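Local coordinates for uncharacterized protein (Helicobacter pylori, PDB 4O5J) that probably serves as an outer-membrane adhesin, its extracellular domain recognising sialic acid-bearing sugars during attachment of the bacterium, at residues 87-92 and 344-349; 157-162 and 198-203; 247-252 and 306-311. All blocks are in the same frame, centred on the assembly; numbering follows the deposited sequence.

Contact 1: 87-92 and 344-349; sequences VQAVIT and NQEVQT
The carboxylate of E346 is the flat group that meets helix 82-101: Q88 CB lies over one of its faces, 4.0 Å from E346 OE2, and the backbone of A89 approaches from the same side, with A89 CA 3.4 Å from E346 OE1. Beyond the oxygens stands T92, whose OG1 is 3.6 Å from E346 OE1, and the two side chains are crossed rather than aligned. A water bridges them, donating to T92 OG1 at 2.7 Å and to E346 OE2 at 2.6 Å. E346 gets there by an extended chain beyond CG (chi2 169°). Nearer the backbones, E346 CB rests 4.0 Å from A89 CB, and V347 CG2 flanks the same methyl. The short side chain of A89 lets these helices, which run in roughly opposite directions (141° between them), close to 8.9 Å between axes. T92 OG1 is gripped several times: it donates 2.7 Å to Q88 O, on the face of that carbonyl opposite T92 N, and is also hydrogen-bonded to Q163 NE2, which reaches Q88 OE1 as well. E346 O is hydrogen-bonded to N85 ND2, a second polar tie between the helices. Neither segment offers a cationic side chain; the carboxylate, presumably ionised, packs directly on Q88 and A89 and is linked to T92 by a water that spends both protons on the bridge, a polar seam bordering the apolar A89-V347 contact.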
ATOM      1  N   VAL A  87      -0.468  -3.207  -5.850  1.00 41.02           N
ATOM      2  CA  VAL A  87      -1.323  -2.634  -6.864  1.00 37.90           C
ATOM      3  C   VAL A  87      -2.491  -3.564  -7.218  1.00 41.65           C
ATOM      4  O   VAL A  87      -3.637  -3.114  -7.319  1.00 41.44           O
ATOM      5  CB  VAL A  87      -0.526  -2.306  -8.157  1.00 38.90           C
ATOM      6  CG1 VAL A  87      -1.459  -1.885  -9.273  1.00 37.57           C
ATOM      7  CG2 VAL A  87       0.508  -1.221  -7.877  1.00 39.59           C
ATOM      8  N   GLN A  88      -2.220  -4.847  -7.409  1.00 37.28           N
ATOM      9  CA  GLN A  88      -3.261  -5.815  -7.685  1.00 43.17           C
ATOM     10  C   GLN A  88      -4.342  -5.786  -6.602  1.00 44.08           C
ATOM     11  O   GLN A  88      -5.564  -5.755  -6.912  1.00 42.10           O
ATOM     12  CB  GLN A  88      -2.706  -7.230  -7.806  1.00 44.13           C
ATOM     13  CG  GLN A  88      -2.062  -7.549  -9.155  1.00 52.27           C
ATOM     14  CD  GLN A  88      -3.077  -7.549 -10.332  1.00 72.97           C
ATOM     15  OE1 GLN A  88      -4.304  -7.301 -10.188  1.00 70.37           O
ATOM     16  NE2 GLN A  88      -2.566  -7.857 -11.506  1.00 90.91           N
ATOM     17  N   ALA A  89      -3.923  -5.791  -5.351  1.00 40.31           N
ATOM     18  CA  ALA A  89      -4.887  -5.770  -4.221  1.00 38.63           C
ATOM     19  C   ALA A  89      -5.743  -4.508  -4.260  1.00 36.51           C
ATOM     20  O   ALA A  89      -6.979  -4.570  -4.145  1.00 37.67           O
ATOM     21  CB  ALA A  89      -4.157  -5.860  -2.874  1.00 36.05           C
ATOM     22  N   VAL A  90      -5.114  -3.360  -4.415  1.00 33.71           N
ATOM     23  CA  VAL A  90      -5.836  -2.087  -4.364  1.00 35.78           C
ATOM     24  C   VAL A  90      -6.833  -1.978  -5.529  1.00 34.11           C
ATOM     25  O   VAL A  90      -8.003  -1.637  -5.312  1.00 36.56           O
ATOM     26  CB  VAL A  90      -4.856  -0.903  -4.358  1.00 36.01           C
ATOM     27  CG1 VAL A  90      -5.601   0.434  -4.536  1.00 31.12           C
ATOM     28  CG2 VAL A  90      -4.052  -0.950  -3.058  1.00 32.33           C
ATOM     29  N   ILE A  91      -6.404  -2.317  -6.741  1.00 36.49           N
ATOM     30  CA  ILE A  91      -7.308  -2.273  -7.917  1.00 38.37           C
ATOM     31  C   ILE A  91      -8.475  -3.237  -7.745  1.00 40.05           C
ATOM     32  O   ILE A  91      -9.626  -2.871  -7.940  1.00 37.70           O
ATOM     33  CB  ILE A  91      -6.550  -2.626  -9.242  1.00 42.64           C
ATOM     34  CG1 ILE A  91      -5.412  -1.648  -9.556  1.00 43.91           C
ATOM     35  CG2 ILE A  91      -7.522  -2.586 -10.414  1.00 36.39           C
ATOM     36  CD1 ILE A  91      -5.824  -0.216  -9.629  1.00 39.07           C
ATOM     37  N   THR A  92      -8.171  -4.478  -7.386  1.00 35.67           N
ATOM     38  CA  THR A  92      -9.199  -5.470  -7.123  1.00 33.12           C
ATOM     39  C   THR A  92     -10.217  -4.943  -6.093  1.00 38.82           C
ATOM     40  O   THR A  92     -11.432  -5.147  -6.227  1.00 32.93           O
ATOM     41  CB  THR A  92      -8.589  -6.733  -6.571  1.00 37.74           C
ATOM     42  OG1 THR A  92      -7.727  -7.291  -7.570  1.00 40.46           O
ATOM     43  CG2 THR A  92      -9.664  -7.736  -6.233  1.00 31.69           C
ATOM     44  N   ASN A 344      -8.136 -11.561  -0.685  1.00 39.54           N
ATOM     45  CA  ASN A 344      -7.566 -11.835   0.577  1.00 50.19           C
ATOM     46  C   ASN A 344      -6.146 -12.446   0.483  1.00 53.85           C
ATOM     47  O   ASN A 344      -5.268 -12.143   1.296  1.00 56.68           O
ATOM     48  CB  ASN A 344      -8.495 -12.670   1.433  1.00 57.16           C
ATOM     49  CG  ASN A 344      -7.993 -12.711   2.864  1.00 70.15           C
ATOM     50  OD1 ASN A 344      -7.367 -13.677   3.281  1.00 79.25           O
ATOM     51  ND2 ASN A 344      -8.131 -11.593   3.574  1.00 71.95           N
ATOM     52  N   GLN A 345      -5.909 -13.290  -0.504  1.00 51.30           N
ATOM     53  CA  GLN A 345      -4.599 -13.860  -0.709  1.00 56.28           C
ATOM     54  C   GLN A 345      -3.600 -12.725  -1.054  1.00 50.41           C
ATOM     55  O   GLN A 345      -2.469 -12.684  -0.553  1.00 53.14           O
ATOM     56  CB  GLN A 345      -4.650 -14.898  -1.835  1.00 52.70           C
ATOM     57  CG  GLN A 345      -3.290 -15.268  -2.360  1.00 71.72           C
ATOM     58  CD  GLN A 345      -2.480 -16.060  -1.308  1.00 97.47           C
ATOM     59  OE1 GLN A 345      -2.777 -17.223  -1.047  1.00108.94           O
ATOM     60  NE2 GLN A 345      -1.470 -15.426  -0.690  1.00 90.41           N
ATOM     61  N   GLU A 346      -4.030 -11.782  -1.881  1.00 48.35           N
ATOM     62  CA  GLU A 346      -3.145 -10.675  -2.264  1.00 45.69           C
ATOM     63  C   GLU A 346      -2.812  -9.787  -1.061  1.00 45.14           C
ATOM     64  O   GLU A 346      -1.666  -9.329  -0.897  1.00 54.31           O
ATOM     65  CB  GLU A 346      -3.819  -9.849  -3.333  1.00 43.00           C
ATOM     66  CG  GLU A 346      -3.938 -10.607  -4.624  1.00 47.01           C
ATOM     67  CD  GLU A 346      -4.858  -9.905  -5.630  1.00 48.77           C
ATOM     68  OE1 GLU A 346      -5.532  -8.916  -5.277  1.00 54.02           O
ATOM     69  OE2 GLU A 346      -4.935 -10.352  -6.783  1.00 60.94           O
ATOM     70  N   VAL A 347      -3.809  -9.527  -0.224  1.00 39.69           N
ATOM     71  CA  VAL A 347      -3.614  -8.740   0.979  1.00 42.51           C
ATOM     72  C   VAL A 347      -2.632  -9.449   1.928  1.00 47.19           C
ATOM     73  O   VAL A 347      -1.706  -8.824   2.478  1.00 49.51           O
ATOM     74  CB  VAL A 347      -4.955  -8.468   1.700  1.00 42.76           C
ATOM     75  CG1 VAL A 347      -4.712  -7.856   3.092  1.00 40.99           C
ATOM     76  CG2 VAL A 347      -5.818  -7.574   0.824  1.00 41.42           C
ATOM     77  N   GLN A 348      -2.807 -10.759   2.093  1.00 49.53           N
ATOM     78  CA  GLN A 348      -1.910 -11.516   2.983  1.00 53.88           C
ATOM     79  C   GLN A 348      -0.498 -11.486   2.427  1.00 51.65           C
ATOM     80  O   GLN A 348       0.476 -11.420   3.160  1.00 54.01           O
ATOM     81  CB  GLN A 348      -2.368 -12.946   3.126  1.00 59.85           C
ATOM     82  CG  GLN A 348      -3.698 -13.064   3.895  1.00 77.87           C
ATOM     83  CD  GLN A 348      -3.701 -12.319   5.245  1.00 91.08           C
ATOM     84  OE1 GLN A 348      -2.832 -12.556   6.103  1.00 93.11           O
ATOM     85  NE2 GLN A 348      -4.691 -11.430   5.439  1.00 80.04           N
ATOM     86  N   THR A 349      -0.384 -11.523   1.106  1.00 47.56           N
ATOM     87  CA  THR A 349       0.947 -11.422   0.485  1.00 45.19           C
ATOM     88  C   THR A 349       1.644 -10.097   0.836  1.00 51.56           C
ATOM     89  O   THR A 349       2.874 -10.082   1.030  1.00 56.17           O
ATOM     90  CB  THR A 349       0.858 -11.614  -1.022  1.00 48.22           C
ATOM     91  OG1 THR A 349       0.361 -12.939  -1.283  1.00 55.45           O
ATOM     92  CG2 THR A 349       2.187 -11.399  -1.726  1.00 41.55           C
TER
HETATM   93  O   HOH W   1      -6.984  -9.830  -8.224  1.00 65.88           O

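Contact 2: 157-162 and 198-203; sequences EDLQAA and NLAQQL
L159 and L199 bring the two backbones closest, with 5.8 Å between their CA atoms, where segments of two helices run nearly antiparallel (154°) with axes 9.3 Å apart. L199 is a knob in the knobs-into-holes sense: D158, L159 and A162, together with L155 one turn earlier, form the four-residue hole that receives it. Its CG stands beside the backbone N (chi1 -71°), and CD1 leads the side chain into the opposite helix. That methyl lies 3.8 Å from D158 CB and equally far from D158 O, a carbonyl already engaged by A162 N within its own helix; A162 CB closes the far side of the hole at 4.4 Å from L199 CD1. The other branch, L199 CD2, stays beside D158 CB. L159 answers from across, sliding past L199 in the reverse direction. With CG opposite the backbone N about the first torsion (chi1 -178°), it places both methyls against helix 193-209: L159 CD1 is 4.2 Å from L199 CB, while L159 CD2 reaches 3.9 Å from A200 CA and lies over the A200 methyl. Small alanines at 162 and 200 leave the leucines to fill the interface, which is held by apolar packing. Of the D158 side chain it is CB that meets L199; the carboxylate is turned to a salt bridge, OD2 to K154 NZ on the same helix. The connection between the two helices includes the C174-C179 disulfide, and N172 in it is hydrogen-bonded to A161 O. Around the pair, helix 82-101 packs against L159 through I91, V94 and L95, and helix 241-268 reaches A200 through I250.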
ATOM      1  N   GLU A 157     -15.402   0.613 -16.221  1.00 34.41           N
ATOM      2  CA  GLU A 157     -15.070  -0.245 -17.374  1.00 31.58           C
ATOM      3  C   GLU A 157     -13.641  -0.086 -17.800  1.00 37.68           C
ATOM      4  O   GLU A 157     -12.977  -1.094 -18.068  1.00 43.57           O
ATOM      5  CB  GLU A 157     -16.008   0.025 -18.537  1.00 23.96           C
ATOM      6  CG  GLU A 157     -17.414  -0.490 -18.248  1.00 31.11           C
ATOM      7  CD  GLU A 157     -18.460   0.154 -19.197  1.00 45.18           C
ATOM      8  OE1 GLU A 157     -18.107   1.138 -19.929  1.00 45.30           O
ATOM      9  OE2 GLU A 157     -19.646  -0.318 -19.222  1.00 41.57           O
ATOM     10  N   ASP A 158     -13.132   1.152 -17.834  1.00 38.04           N
ATOM     11  CA  ASP A 158     -11.726   1.373 -18.213  1.00 36.86           C
ATOM     12  C   ASP A 158     -10.787   0.684 -17.204  1.00 41.06           C
ATOM     13  O   ASP A 158      -9.783   0.059 -17.571  1.00 41.77           O
ATOM     14  CB  ASP A 158     -11.396   2.869 -18.302  1.00 39.40           C
ATOM     15  CG  ASP A 158     -12.085   3.543 -19.478  1.00 57.27           C
ATOM     16  OD1 ASP A 158     -12.165   4.800 -19.521  1.00 59.26           O
ATOM     17  OD2 ASP A 158     -12.586   2.803 -20.370  1.00 62.25           O
ATOM     18  N   LEU A 159     -11.100   0.824 -15.920  1.00 37.74           N
ATOM     19  CA  LEU A 159     -10.264   0.228 -14.877  1.00 37.23           C
ATOM     20  C   LEU A 159     -10.318  -1.300 -15.003  1.00 36.51           C
ATOM     21  O   LEU A 159      -9.272  -1.977 -14.918  1.00 40.48           O
ATOM     22  CB  LEU A 159     -10.726   0.676 -13.476  1.00 34.46           C
ATOM     23  CG  LEU A 159      -9.908   0.171 -12.311  1.00 30.61           C
ATOM     24  CD1 LEU A 159      -8.428   0.537 -12.481  1.00 29.54           C
ATOM     25  CD2 LEU A 159     -10.503   0.751 -11.017  1.00 32.55           C
ATOM     26  N   GLN A 160     -11.506  -1.858 -15.186  1.00 32.73           N
ATOM     27  CA  GLN A 160     -11.609  -3.299 -15.412  1.00 36.09           C
ATOM     28  C   GLN A 160     -10.744  -3.762 -16.611  1.00 36.68           C
ATOM     29  O   GLN A 160     -10.023  -4.776 -16.527  1.00 40.49           O
ATOM     30  CB  GLN A 160     -13.080  -3.675 -15.623  1.00 32.91           C
ATOM     31  CG  GLN A 160     -13.315  -5.127 -16.066  1.00 47.87           C
ATOM     32  CD  GLN A 160     -12.945  -6.082 -14.991  1.00 56.64           C
ATOM     33  OE1 GLN A 160     -11.896  -6.741 -15.043  1.00 83.05           O
ATOM     34  NE2 GLN A 160     -13.741  -6.125 -13.993  1.00 60.27           N
ATOM     35  N   ALA A 161     -10.814  -3.041 -17.744  1.00 38.45           N
ATOM     36  CA  ALA A 161      -9.988  -3.420 -18.902  1.00 37.32           C
ATOM     37  C   ALA A 161      -8.479  -3.307 -18.591  1.00 47.50           C
ATOM     38  O   ALA A 161      -7.673  -4.109 -19.076  1.00 44.92           O
ATOM     39  CB  ALA A 161     -10.343  -2.582 -20.153  1.00 33.29           C
ATOM     40  N   ALA A 162      -8.093  -2.283 -17.806  1.00 38.60           N
ATOM     41  CA  ALA A 162      -6.682  -2.101 -17.458  1.00 39.64           C
ATOM     42  C   ALA A 162      -6.169  -3.320 -16.692  1.00 42.31           C
ATOM     43  O   ALA A 162      -5.041  -3.756 -16.867  1.00 43.59           O
ATOM     44  CB  ALA A 162      -6.492  -0.842 -16.634  1.00 36.75           C
ATOM     45  N   ASN A 198      -4.423   5.768 -11.812  1.00 33.31           N
ATOM     46  CA  ASN A 198      -5.060   7.015 -12.185  1.00 31.77           C
ATOM     47  C   ASN A 198      -6.590   6.843 -12.439  1.00 36.14           C
ATOM     48  O   ASN A 198      -7.384   7.672 -12.044  1.00 37.33           O
ATOM     49  CB  ASN A 198      -4.370   7.559 -13.459  1.00 39.18           C
ATOM     50  CG  ASN A 198      -5.060   8.809 -13.951  1.00 50.97           C
ATOM     51  OD1 ASN A 198      -5.794   8.769 -14.891  1.00 74.60           O
ATOM     52  ND2 ASN A 198      -4.881   9.884 -13.270  1.00 65.33           N
ATOM     53  N   LEU A 199      -6.974   5.760 -13.107  1.00 31.39           N
ATOM     54  CA  LEU A 199      -8.376   5.515 -13.344  1.00 35.00           C
ATOM     55  C   LEU A 199      -9.078   5.269 -11.983  1.00 34.95           C
ATOM     56  O   LEU A 199     -10.172   5.794 -11.729  1.00 35.03           O
ATOM     57  CB  LEU A 199      -8.554   4.327 -14.286  1.00 32.29           C
ATOM     58  CG  LEU A 199      -8.160   4.586 -15.744  1.00 34.53           C
ATOM     59  CD1 LEU A 199      -8.062   3.266 -16.511  1.00 39.11           C
ATOM     60  CD2 LEU A 199      -9.134   5.534 -16.413  1.00 27.64           C
ATOM     61  N   ALA A 200      -8.450   4.475 -11.123  1.00 36.13           N
ATOM     62  CA  ALA A 200      -8.982   4.177  -9.779  1.00 36.47           C
ATOM     63  C   ALA A 200      -9.173   5.495  -9.013  1.00 34.64           C
ATOM     64  O   ALA A 200     -10.254   5.732  -8.456  1.00 33.39           O
ATOM     65  CB  ALA A 200      -8.032   3.269  -8.992  1.00 29.30           C
ATOM     66  N   GLN A 201      -8.153   6.340  -9.014  1.00 38.05           N
ATOM     67  CA  GLN A 201      -8.200   7.615  -8.311  1.00 43.62           C
ATOM     68  C   GLN A 201      -9.417   8.454  -8.814  1.00 39.18           C
ATOM     69  O   GLN A 201     -10.188   9.018  -8.028  1.00 37.61           O
ATOM     70  CB  GLN A 201      -6.879   8.345  -8.488  1.00 42.42           C
ATOM     71  CG  GLN A 201      -6.829   9.720  -7.882  1.00 51.44           C
ATOM     72  CD  GLN A 201      -6.608   9.615  -6.407  1.00 84.83           C
ATOM     73  OE1 GLN A 201      -5.532   9.177  -5.971  1.00105.63           O
ATOM     74  NE2 GLN A 201      -7.623   9.991  -5.607  1.00107.70           N
ATOM     75  N   GLN A 202      -9.598   8.513 -10.138  1.00 32.01           N
ATOM     76  CA  GLN A 202     -10.684   9.299 -10.669  1.00 35.12           C
ATOM     77  C   GLN A 202     -12.053   8.741 -10.254  1.00 37.78           C
ATOM     78  O   GLN A 202     -12.989   9.496  -9.992  1.00 34.72           O
ATOM     79  CB  GLN A 202     -10.630   9.332 -12.220  1.00 33.85           C
ATOM     80  CG  GLN A 202      -9.400  10.056 -12.782  1.00 31.20           C
ATOM     81  CD  GLN A 202      -9.438  10.049 -14.313  1.00 39.12           C
ATOM     82  OE1 GLN A 202     -10.385  10.513 -14.956  1.00 43.02           O
ATOM     83  NE2 GLN A 202      -8.425   9.463 -14.881  1.00 42.02           N
ATOM     84  N   LEU A 203     -12.191   7.427 -10.326  1.00 32.34           N
ATOM     85  CA  LEU A 203     -13.432   6.779  -9.942  1.00 32.33           C
ATOM     86  C   LEU A 203     -13.788   7.043  -8.458  1.00 32.38           C
ATOM     87  O   LEU A 203     -14.892   7.568  -8.136  1.00 36.61           O
ATOM     88  CB  LEU A 203     -13.380   5.296 -10.251  1.00 23.93           C
ATOM     89  CG  LEU A 203     -14.580   4.456  -9.840  1.00 30.93           C
ATOM     90  CD1 LEU A 203     -15.882   5.039 -10.434  1.00 27.45           C
ATOM     91  CD2 LEU A 203     -14.385   2.994 -10.234  1.00 26.19           C
TER

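Contact 3: 247-252 and 306-311; sequences KAMIPI and NLFNSI
M249 lays its thioether over the ring of F308, a Met-aromatic contact that joins helix 241-268 to the C-terminal end of helix 281-309. From CB, which is directed at the other segment, CG turns beside the backbone N (chi1 -66°), and the chain then runs extended to its tip. M249 CG passes alongside L307, 3.7 Å from L307 CD1, the two side chains running in reverse senses. M249 SD comes next, 4.0 Å from the F308 ring centroid and 25° off the ring normal, with CE2 and CZ its closest ring atoms. The terminal CE goes furthest in: it sits 3.4 Å from the F308 centroid and only 6° off the normal, so its C-H bonds face the pi cloud almost centrally, while L307 CB borders it at 3.7 Å. The methionine chain stands roughly perpendicular to the phenylalanine side chain. The sulfur also has V90 of helix 82-101 beside it, and A89 and S93 of that helix touch F308. Helix 281-309 ends here, where N306 O accepts from S310 OG at 2.9 Å; helix 241-268 is kinked at P251, whose N has no bond to the preceding turn. L307 CD1 also touches A248 CB, 4.2 Å away, and meets I252 CD1 tip to tip at 3.6 Å.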
ATOM      1  N   LYS A 247      -9.892   4.293  -0.697  1.00 38.03           N
ATOM      2  CA  LYS A 247      -9.569   5.548  -1.364  1.00 40.52           C
ATOM      3  C   LYS A 247      -8.207   6.058  -0.936  1.00 41.59           C
ATOM      4  O   LYS A 247      -7.427   6.551  -1.756  1.00 40.59           O
ATOM      5  CB  LYS A 247     -10.667   6.600  -1.111  1.00 34.15           C
ATOM      6  CG  LYS A 247     -10.432   7.877  -1.909  1.00 34.46           C
ATOM      7  CD  LYS A 247     -11.650   8.807  -1.773  1.00 41.45           C
ATOM      8  CE  LYS A 247     -11.543  10.074  -2.595  1.00 43.01           C
ATOM      9  NZ  LYS A 247     -10.440  10.892  -2.113  1.00 50.17           N
ATOM     10  N   ALA A 248      -7.884   5.911   0.349  1.00 39.40           N
ATOM     11  CA  ALA A 248      -6.602   6.438   0.844  1.00 36.28           C
ATOM     12  C   ALA A 248      -5.409   5.635   0.313  1.00 34.70           C
ATOM     13  O   ALA A 248      -4.288   6.147   0.228  1.00 48.48           O
ATOM     14  CB  ALA A 248      -6.599   6.465   2.392  1.00 32.21           C
ATOM     15  N   MET A 249      -5.630   4.365  -0.033  1.00 38.30           N
ATOM     16  CA  MET A 249      -4.530   3.502  -0.497  1.00 34.17           C
ATOM     17  C   MET A 249      -3.968   4.008  -1.848  1.00 35.38           C
ATOM     18  O   MET A 249      -2.760   3.842  -2.128  1.00 39.81           O
ATOM     19  CB  MET A 249      -5.025   2.107  -0.737  1.00 34.24           C
ATOM     20  CG  MET A 249      -5.480   1.417   0.528  1.00 34.43           C
ATOM     21  SD  MET A 249      -6.279  -0.139   0.059  1.00 40.54           S
ATOM     22  CE  MET A 249      -6.958  -0.732   1.659  1.00 32.04           C
ATOM     23  N   ILE A 250      -4.809   4.649  -2.647  1.00 35.18           N
ATOM     24  CA  ILE A 250      -4.362   4.964  -4.056  1.00 37.16           C
ATOM     25  C   ILE A 250      -3.179   5.953  -4.107  1.00 42.76           C
ATOM     26  O   ILE A 250      -2.109   5.623  -4.639  1.00 42.76           O
ATOM     27  CB  ILE A 250      -5.539   5.387  -4.925  1.00 38.05           C
ATOM     28  CG1 ILE A 250      -6.557   4.247  -4.938  1.00 34.88           C
ATOM     29  CG2 ILE A 250      -5.086   5.757  -6.371  1.00 37.58           C
ATOM     30  CD1 ILE A 250      -7.953   4.678  -5.246  1.00 35.27           C
ATOM     31  N   PRO A 251      -3.317   7.152  -3.507  1.00 40.96           N
ATOM     32  CA  PRO A 251      -2.194   8.088  -3.526  1.00 39.99           C
ATOM     33  C   PRO A 251      -0.973   7.511  -2.841  1.00 41.43           C
ATOM     34  O   PRO A 251       0.143   7.764  -3.287  1.00 44.75           O
ATOM     35  CB  PRO A 251      -2.695   9.300  -2.723  1.00 35.27           C
ATOM     36  CG  PRO A 251      -4.168   9.184  -2.731  1.00 38.08           C
ATOM     37  CD  PRO A 251      -4.474   7.711  -2.787  1.00 34.89           C
ATOM     38  N   ILE A 252      -1.176   6.720  -1.788  1.00 40.71           N
ATOM     39  CA  ILE A 252      -0.039   6.086  -1.108  1.00 43.71           C
ATOM     40  C   ILE A 252       0.683   5.151  -2.075  1.00 47.62           C
ATOM     41  O   ILE A 252       1.918   5.154  -2.170  1.00 42.88           O
ATOM     42  CB  ILE A 252      -0.471   5.288   0.144  1.00 43.10           C
ATOM     43  CG1 ILE A 252      -0.939   6.241   1.230  1.00 37.53           C
ATOM     44  CG2 ILE A 252       0.661   4.434   0.665  1.00 39.79           C
ATOM     45  CD1 ILE A 252      -1.579   5.511   2.458  1.00 39.46           C
ATOM     46  N   ASN A 306      -2.137  -2.053   6.550  1.00 35.87           N
ATOM     47  CA  ASN A 306      -2.847  -1.492   7.706  1.00 34.48           C
ATOM     48  C   ASN A 306      -4.184  -0.931   7.321  1.00 39.15           C
ATOM     49  O   ASN A 306      -5.159  -1.046   8.095  1.00 43.92           O
ATOM     50  CB  ASN A 306      -1.980  -0.445   8.431  1.00 39.43           C
ATOM     51  CG  ASN A 306      -0.817  -1.093   9.197  1.00 44.15           C
ATOM     52  OD1 ASN A 306      -0.807  -2.317   9.398  1.00 44.86           O
ATOM     53  ND2 ASN A 306       0.168  -0.272   9.655  1.00 39.36           N
ATOM     54  N   LEU A 307      -4.275  -0.307   6.128  1.00 37.74           N
ATOM     55  CA  LEU A 307      -5.550   0.257   5.688  1.00 34.38           C
ATOM     56  C   LEU A 307      -6.560  -0.868   5.411  1.00 40.01           C
ATOM     57  O   LEU A 307      -7.746  -0.700   5.660  1.00 41.81           O
ATOM     58  CB  LEU A 307      -5.372   1.143   4.427  1.00 35.50           C
ATOM     59  CG  LEU A 307      -4.773   2.549   4.758  1.00 37.59           C
ATOM     60  CD1 LEU A 307      -4.201   3.243   3.508  1.00 38.17           C
ATOM     61  CD2 LEU A 307      -5.833   3.377   5.453  1.00 35.43           C
ATOM     62  N   PHE A 308      -6.108  -2.008   4.912  1.00 35.75           N
ATOM     63  CA  PHE A 308      -6.996  -3.138   4.678  1.00 35.96           C
ATOM     64  C   PHE A 308      -7.410  -3.725   6.048  1.00 40.37           C
ATOM     65  O   PHE A 308      -8.550  -4.096   6.246  1.00 45.99           O
ATOM     66  CB  PHE A 308      -6.303  -4.248   3.930  1.00 37.58           C
ATOM     67  CG  PHE A 308      -6.385  -4.111   2.425  1.00 41.06           C
ATOM     68  CD1 PHE A 308      -7.611  -4.313   1.778  1.00 43.00           C
ATOM     69  CD2 PHE A 308      -5.269  -3.789   1.675  1.00 41.62           C
ATOM     70  CE1 PHE A 308      -7.739  -4.170   0.413  1.00 47.15           C
ATOM     71  CE2 PHE A 308      -5.378  -3.695   0.293  1.00 41.78           C
ATOM     72  CZ  PHE A 308      -6.617  -3.874  -0.346  1.00 40.60           C
ATOM     73  N   ASN A 309      -6.478  -3.769   6.982  1.00 41.71           N
ATOM     74  CA  ASN A 309      -6.699  -4.454   8.273  1.00 47.29           C
ATOM     75  C   ASN A 309      -7.581  -3.577   9.184  1.00 43.86           C
ATOM     76  O   ASN A 309      -8.166  -4.065  10.054  1.00 46.85           O
ATOM     77  CB  ASN A 309      -5.341  -4.731   8.863  1.00 47.70           C
ATOM     78  CG  ASN A 309      -5.400  -5.675   9.989  1.00 64.84           C
ATOM     79  OD1 ASN A 309      -5.331  -6.879   9.785  1.00 55.49           O
ATOM     80  ND2 ASN A 309      -5.583  -5.142  11.209  1.00 95.61           N
ATOM     81  N   SER A 310      -7.741  -2.281   8.886  1.00 43.59           N
ATOM     82  CA  SER A 310      -8.513  -1.332   9.645  1.00 42.02           C
ATOM     83  C   SER A 310      -9.951  -1.323   9.131  1.00 42.51           C
ATOM     84  O   SER A 310     -10.775  -0.562   9.632  1.00 47.58           O
ATOM     85  CB  SER A 310      -7.995   0.094   9.405  1.00 45.87           C
ATOM     86  OG  SER A 310      -6.868   0.262  10.012  1.00 73.58           O
ATOM     87  N   ILE A 311     -10.256  -2.081   8.083  1.00 39.35           N
ATOM     88  CA  ILE A 311     -11.606  -2.125   7.560  1.00 35.05           C
ATOM     89  C   ILE A 311     -12.451  -3.031   8.463  1.00 38.40           C
ATOM     90  O   ILE A 311     -12.063  -4.149   8.707  1.00 48.97           O
ATOM     91  CB  ILE A 311     -11.657  -2.665   6.135  1.00 36.32           C
ATOM     92  CG1 ILE A 311     -10.914  -1.721   5.183  1.00 36.89           C
ATOM     93  CG2 ILE A 311     -13.114  -2.881   5.677  1.00 35.66           C
ATOM     94  CD1 ILE A 311     -10.704  -2.301   3.760  1.00 37.81           C
TER

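Overall arrangement
Helix 82-101 ties the three contacts together. Its segment in contact 1 touches contact 2, where I91 meets A200, and reaches contact 3 as well, which contact 1 also joins from its other segment by packing V347 on F308. The centres of contacts 1 and 3 are about 11 Å apart, those of 1 and 2 about 16 Å, and those of 2 and 3 about 17 Å. Contact 1 joins segments far apart in sequence, 87-92 and 344-349; between them the chain completes contact 2 and then contact 3 in series. Q201 meets I250 and P251 to join those two directly. Helices distant in sequence are thereby drawn into one packed helical bundle within the adhesion domain.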